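Local coordinates for protein metallo-beta-lactamase (Serratia marcescens, PDB 5AYA) that probably hydrolyses beta-lactam antibiotics with a pair of zinc ions, as a subclass B3 metallo-beta-lactamase, and is held here with the inhibitor L-captopril, at residues 143-148 against 156-161; 170-175 against 210-215. All coordinates share one frame; numbering follows the deposited sequence.

Interaction 1 (143-148 against 156-161). With NA (sodium ion), chain D.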
loop_
_atom_site.group_PDB
_atom_site.type_symbol
_atom_site.label_atom_id
_atom_site.label_comp_id
_atom_site.label_asym_id
_atom_site.label_seq_id
_atom_site.Cartn_x
_atom_site.Cartn_y
_atom_site.Cartn_z
ATOM N N LYS A 143 -2.220 -10.235 -6.905
ATOM C CA LYS A 143 -1.842 -11.269 -5.953
ATOM C C LYS A 143 -1.478 -10.640 -4.615
ATOM O O LYS A 143 -0.665 -9.715 -4.536
ATOM C CB LYS A 143 -0.676 -12.115 -6.501
ATOM C CG LYS A 143 -0.428 -13.385 -5.695
ATOM C CD LYS A 143 0.761 -14.148 -6.228
ATOM C CE LYS A 143 0.970 -15.448 -5.486
ATOM N NZ LYS A 143 1.929 -16.295 -6.248
ATOM N N ALA A 144 -2.140 -11.124 -3.571
ATOM C CA ALA A 144 -1.744 -10.856 -2.200
ATOM C C ALA A 144 -0.516 -11.653 -1.767
ATOM O O ALA A 144 -0.493 -12.886 -1.865
ATOM C CB ALA A 144 -2.891 -11.152 -1.265
ATOM N N HIS A 145 0.399 -10.944 -1.108
ATOM C CA HIS A 145 1.543 -11.535 -0.420
ATOM C C HIS A 145 1.510 -11.067 1.031
ATOM O O HIS A 145 1.458 -9.859 1.277
ATOM C CB HIS A 145 2.844 -11.074 -1.086
ATOM C CG HIS A 145 2.922 -11.387 -2.551
ATOM N ND1 HIS A 145 3.527 -12.523 -3.043
ATOM C CD2 HIS A 145 2.490 -10.696 -3.632
ATOM C CE1 HIS A 145 3.444 -12.532 -4.359
ATOM N NE2 HIS A 145 2.800 -11.445 -4.742
ATOM N N ALA A 146 1.432 -11.998 1.991
ATOM C CA ALA A 146 1.547 -11.637 3.416
ATOM C C ALA A 146 2.931 -11.073 3.723
ATOM O O ALA A 146 3.964 -11.725 3.475
ATOM C CB ALA A 146 1.257 -12.832 4.328
ATOM N N THR A 147 2.954 -9.842 4.222
ATOM C CA THR A 147 4.201 -9.236 4.632
ATOM C C THR A 147 3.968 -8.614 6.002
ATOM O O THR A 147 3.936 -7.389 6.138
ATOM C CB THR A 147 4.718 -8.180 3.639
ATOM O OG1 THR A 147 3.708 -7.193 3.393
ATOM C CG2 THR A 147 5.179 -8.838 2.311
ATOM N N PRO A 148 3.794 -9.464 7.022
ATOM C CA PRO A 148 3.506 -8.903 8.334
ATOM C C PRO A 148 4.770 -8.437 9.065
ATOM O O PRO A 148 5.895 -8.506 8.518
ATOM C CB PRO A 148 2.827 -10.060 9.060
ATOM C CG PRO A 148 3.474 -11.291 8.472
ATOM C CD PRO A 148 3.853 -10.939 7.051
ATOM N N THR A 156 1.514 -7.023 0.851
ATOM C CA THR A 156 2.087 -6.471 -0.371
ATOM C C THR A 156 1.388 -7.053 -1.628
ATOM O O THR A 156 1.145 -8.258 -1.723
ATOM C CB THR A 156 3.608 -6.690 -0.445
ATOM O OG1 THR A 156 4.265 -5.961 0.603
ATOM C CG2 THR A 156 4.150 -6.211 -1.773
ATOM N N TRP A 157 1.013 -6.164 -2.544
ATOM C CA TRP A 157 0.131 -6.494 -3.667
ATOM C C TRP A 157 0.920 -6.416 -4.975
ATOM O O TRP A 157 1.661 -5.457 -5.190
ATOM C CB TRP A 157 -1.039 -5.518 -3.687
ATOM C CG TRP A 157 -1.924 -5.526 -2.416
ATOM C CD1 TRP A 157 -1.861 -4.644 -1.382
ATOM C CD2 TRP A 157 -3.037 -6.391 -2.124
ATOM N NE1 TRP A 157 -2.844 -4.912 -0.463
ATOM C CE2 TRP A 157 -3.583 -5.975 -0.896
ATOM C CE3 TRP A 157 -3.638 -7.465 -2.789
ATOM C CZ2 TRP A 157 -4.681 -6.599 -0.317
ATOM C CZ3 TRP A 157 -4.720 -8.083 -2.204
ATOM C CH2 TRP A 157 -5.247 -7.630 -0.995
ATOM N N THR A 158 0.740 -7.417 -5.854
ATOM C CA THR A 158 1.462 -7.491 -7.128
ATOM C C THR A 158 0.547 -7.752 -8.323
ATOM O O THR A 158 -0.486 -8.418 -8.209
ATOM C CB THR A 158 2.519 -8.627 -7.124
ATOM O OG1 THR A 158 1.894 -9.901 -6.882
ATOM C CG2 THR A 158 3.596 -8.387 -6.078
ATOM N N TRP A 159 1.032 -7.344 -9.487
ATOM C CA TRP A 159 0.305 -7.482 -10.739
ATOM C C TRP A 159 1.222 -7.105 -11.908
ATOM O O TRP A 159 2.391 -6.774 -11.705
ATOM C CB TRP A 159 -0.949 -6.611 -10.720
ATOM C CG TRP A 159 -0.669 -5.140 -10.690
ATOM C CD1 TRP A 159 -0.533 -4.308 -11.763
ATOM C CD2 TRP A 159 -0.676 -4.295 -9.535
ATOM N NE1 TRP A 159 -0.302 -3.031 -11.347
ATOM C CE2 TRP A 159 -0.356 -2.993 -9.976
ATOM C CE3 TRP A 159 -0.833 -4.524 -8.165
ATOM C CZ2 TRP A 159 -0.268 -1.917 -9.103
ATOM C CZ3 TRP A 159 -0.659 -3.467 -7.292
ATOM C CH2 TRP A 159 -0.427 -2.171 -7.767
ATOM N N GLN A 160 0.661 -7.101 -13.112
ATOM C CA GLN A 160 1.391 -6.826 -14.322
ATOM C C GLN A 160 0.668 -5.740 -15.106
ATOM O O GLN A 160 -0.556 -5.712 -15.123
ATOM C CB GLN A 160 1.472 -8.131 -15.124
ATOM C CG GLN A 160 2.023 -8.010 -16.527
ATOM C CD GLN A 160 2.106 -9.360 -17.222
ATOM O OE1 GLN A 160 3.099 -10.079 -17.076
ATOM N NE2 GLN A 160 1.066 -9.707 -17.994
ATOM N N SER A 161 1.422 -4.782 -15.641
ATOM C CA SER A 161 0.906 -3.806 -16.573
ATOM C C SER A 161 1.816 -3.747 -17.780
ATOM O O SER A 161 3.010 -4.046 -17.663
ATOM C CB SER A 161 0.806 -2.418 -15.945
ATOM O OG SER A 161 -0.115 -2.408 -14.857
HETATM NA NA NA D . -3.062 -4.973 -15.268
HETATM O O HOH W 1 -3.641 -7.081 -13.713
#

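Interaction 2 (170-175 against 210-215). With ZN (zinc ion), chain C; X8Z (L-captopril), chain H.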
loop_
_atom_site.group_PDB
_atom_site.type_symbol
_atom_site.label_atom_id
_atom_site.label_comp_id
_atom_site.label_asym_id
_atom_site.label_seq_id
_atom_site.Cartn_x
_atom_site.Cartn_y
_atom_site.Cartn_z
ATOM N N VAL A 170 4.712 -5.247 -11.299
ATOM C CA VAL A 170 4.503 -4.077 -10.456
ATOM C C VAL A 170 4.221 -4.570 -9.048
ATOM O O VAL A 170 3.484 -5.521 -8.873
ATOM C CB VAL A 170 3.291 -3.255 -10.927
ATOM C CG1 VAL A 170 3.089 -2.034 -10.039
ATOM C CG2 VAL A 170 3.413 -2.837 -12.404
ATOM N N VAL A 171 4.817 -3.908 -8.052
ATOM C CA VAL A 171 4.729 -4.295 -6.646
ATOM C C VAL A 171 4.343 -3.057 -5.838
ATOM O O VAL A 171 5.049 -2.057 -5.871
ATOM C CB VAL A 171 6.091 -4.808 -6.121
ATOM C CG1 VAL A 171 6.006 -5.208 -4.647
ATOM C CG2 VAL A 171 6.604 -5.966 -6.985
ATOM N N PHE A 172 3.186 -3.085 -5.191
ATOM C CA PHE A 172 2.843 -2.042 -4.220
ATOM C C PHE A 172 3.273 -2.523 -2.850
ATOM O O PHE A 172 2.698 -3.454 -2.318
ATOM C CB PHE A 172 1.344 -1.749 -4.255
ATOM C CG PHE A 172 0.952 -0.466 -3.593
ATOM C CD1 PHE A 172 0.928 -0.366 -2.190
ATOM C CD2 PHE A 172 0.474 0.594 -4.333
ATOM C CE1 PHE A 172 0.504 0.798 -1.563
ATOM C CE2 PHE A 172 0.017 1.751 -3.712
ATOM C CZ PHE A 172 0.025 1.853 -2.323
ATOM N N ALA A 173 4.395 -2.002 -2.375
ATOM C CA ALA A 173 5.101 -2.572 -1.238
ATOM C C ALA A 173 4.570 -1.984 0.051
ATOM O O ALA A 173 4.557 -0.765 0.229
ATOM C CB ALA A 173 6.598 -2.302 -1.341
ATOM N N ASP A 174 4.125 -2.866 0.938
ATOM C CA ASP A 174 3.716 -2.478 2.285
ATOM C C ASP A 174 4.926 -1.989 3.062
ATOM O O ASP A 174 6.056 -2.283 2.692
ATOM C CB ASP A 174 3.085 -3.666 3.008
ATOM C CG ASP A 174 2.211 -3.242 4.198
ATOM O OD1 ASP A 174 1.904 -2.041 4.330
ATOM O OD2 ASP A 174 1.918 -4.103 5.039
ATOM N N SER A 175 4.683 -1.237 4.138
ATOM C CA SER A 175 5.769 -0.785 5.016
ATOM C C SER A 175 6.370 -1.967 5.741
ATOM O O SER A 175 5.654 -2.822 6.275
ATOM C CB SER A 175 5.282 0.272 6.036
ATOM O OG SER A 175 4.419 1.214 5.426
ATOM N N ILE A 210 8.776 -2.670 -11.057
ATOM C CA ILE A 210 8.341 -1.339 -10.632
ATOM C C ILE A 210 7.833 -1.482 -9.210
ATOM O O ILE A 210 6.922 -2.266 -8.969
ATOM C CB ILE A 210 7.209 -0.819 -11.546
ATOM C CG1 ILE A 210 7.719 -0.754 -12.991
ATOM C CG2 ILE A 210 6.703 0.561 -11.111
ATOM C CD1 ILE A 210 6.698 -0.298 -14.005
ATOM N N ALA A 211 8.480 -0.809 -8.254
ATOM C CA ALA A 211 7.944 -0.774 -6.907
ATOM C C ALA A 211 7.334 0.593 -6.594
ATOM O O ALA A 211 7.871 1.630 -6.972
ATOM C CB ALA A 211 8.992 -1.169 -5.895
ATOM N N ILE A 212 6.137 0.565 -6.039
ATOM C CA ILE A 212 5.474 1.741 -5.485
ATOM C C ILE A 212 5.342 1.483 -3.970
ATOM O O ILE A 212 4.664 0.548 -3.552
ATOM C CB ILE A 212 4.093 1.962 -6.121
ATOM C CG1 ILE A 212 4.229 2.085 -7.641
ATOM C CG2 ILE A 212 3.417 3.203 -5.554
ATOM C CD1 ILE A 212 3.257 1.240 -8.424
ATOM N N ALA A 213 6.165 2.174 -3.181
ATOM C CA ALA A 213 6.116 2.019 -1.725
ATOM C C ALA A 213 4.954 2.804 -1.134
ATOM O O ALA A 213 4.569 3.859 -1.647
ATOM C CB ALA A 213 7.433 2.440 -1.096
ATOM N N ALA A 214 4.364 2.261 -0.075
ATOM C CA ALA A 214 3.199 2.887 0.549
ATOM C C ALA A 214 3.528 4.344 0.897
ATOM O O ALA A 214 2.769 5.267 0.572
ATOM C CB ALA A 214 2.791 2.114 1.803
ATOM N N HIS A 215 4.678 4.537 1.523
ATOM C CA HIS A 215 5.340 5.848 1.544
ATOM C C HIS A 215 6.219 6.051 0.292
ATOM O O HIS A 215 7.303 5.471 0.168
ATOM C CB HIS A 215 6.147 6.039 2.844
ATOM C CG HIS A 215 5.292 6.160 4.072
ATOM N ND1 HIS A 215 4.635 7.326 4.415
ATOM C CD2 HIS A 215 4.903 5.233 4.977
ATOM C CE1 HIS A 215 3.889 7.113 5.484
ATOM N NE2 HIS A 215 4.035 5.850 5.847
HETATM ZN ZN ZN C . 2.207 5.007 6.850
HETATM O O1 X8Z H . 7.198 3.739 7.532
HETATM C C4 X8Z H . 6.757 4.853 7.803
HETATM C C2 X8Z H . 5.470 4.968 8.579
HETATM C C1 X8Z H . 4.665 3.721 8.287
HETATM S S X8Z H . 2.954 3.891 8.799
HETATM C C3 X8Z H . 5.687 5.180 10.081
HETATM N N X8Z H . 7.311 6.010 7.404
HETATM C C8 X8Z H . 8.454 6.045 6.486
HETATM C C9 X8Z H . 9.665 5.374 7.033
HETATM O O3 X8Z H . 9.923 5.489 8.330
HETATM O O2 X8Z H . 10.447 4.792 6.294
HETATM C C5 X8Z H . 6.864 7.358 7.784
HETATM C C6 X8Z H . 7.746 8.336 7.017
HETATM C C7 X8Z H . 8.792 7.519 6.281
HETATM O O HOH W 2 6.488 2.170 2.918
#

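Interaction 1 (143-148 against 156-161)
H145 and T158 meet through a side-chain hydrogen bond between these two antiparallel strands. They lie on the same face, diagonally, two residues out of register, and the imidazole reaches along the strand until NE2 lies 2.8 Å from T158 OG1, with the hydroxyl at the ring edge and in its plane; either partner could be the donor. Two torsions set this up. T158 OG1 stands between its own backbone N and carbonyl carbon (chi1 59°), which turns it toward the neighbouring strand, while CG of H145 swings anti to its carbonyl carbon (chi1 -57°). The T158 methyl CG2 follows the hydroxyl to 3.4 Å from H145 NE2, and K143 CB flanks OG1 on another side, also at 3.4 Å, before the extended lysine chain leads away. The two side chains cross at about a right angle.

T147 and T156 repeat that perpendicular crossing where the first strand gives way to loop: T147 OG1 and T156 OG1 are 3.1 Å apart, the direction of the bond undecided, and T147 CG2 leans on T156 CB. T156 OG1 is also hydrogen-bonded to the backbone N of D174, so a buried hydroxyl has two partners.

The opposite face belongs to A144 and W157. The indole folds back over the neighbouring strand and brings CZ3 within 3.7 Å of the A144 methyl, an oblique approach to the ring system. Backbone pairs K143–T158 and H145–T156 are hydrogen-bonded in both directions, the K143 N to T158 O bond being nearly straight (167°), and the non-hydrogen-bonded A144–W157 pair lies between them. Farther along, Q160 O binds a sodium ion together with N17. This is an antiparallel beta hairpin, 140-146 with 155-163, in the metallo-beta-lactamase fold, and its connecting loop carries the zinc ligand H150.

Interaction 2 (170-175 against 210-215)
V170 and I212 make the closest apolar side-chain contact here, V170 CG1 lying 3.7 Å from I212 CD1. I212 uses its other branch on F172: CG2 packs 4.1 Å from both CD2 and CE2 of the phenyl ring. CG of F172 points anti to the backbone N (chi1 -164°), and the ring lies with one face over the carbonyl oxygen I212 O, 3.8 Å from the ring plane and displaced toward the rim. That same oxygen accepts from A173 N, so it serves the parallel ladder while facing the ring. V171 N to I210 O, I212 N to V171 O and A214 N to A173 O complete the ladder; the second of these is the straightest at 170°.

Past A214 the chains part and direct contact thins. S175 OG stands at the edge of the H215 ring, near its plane, yet 4.1 Å from CD2, and a water bridges the two segments with a long bond to H215 N and a weak one to S175 OG. H215 NE2 binds zinc at 2.2 Å, and the captopril sulfur binds the same ion, with D76 and H77 completing the site; the captopril amide nitrogen lies over one face of the imidazole.

Strand 155-163 flanks 170-173 on its far edge, helix 241-260 packs against V171, A173 and A211, strand 12-15 meets I210 and I212, and helix 190-205 makes the crossover of this beta-alpha-beta unit.

Interactions 1 and 2 lie in one five-stranded sheet, separated by the pairing of strands 155-163 and 166-173, their centres about 9 Å apart. Those two strands join them directly: W159 O to V170 N and W157 O to F172 N are both probable hydrogen bonds at 2.8 Å, and T156 CG2 packs 3.6 Å from V171 CG1. Both contacts run out toward the dinuclear zinc site. From interaction 1, the side chain of T147 stops about 8 Å from those of H72 and H150; interaction 2 enters the site itself through H215, and its D174 OD1 holds H72 ND1, a second-shell bond that probably helps orient this ligand of the other zinc.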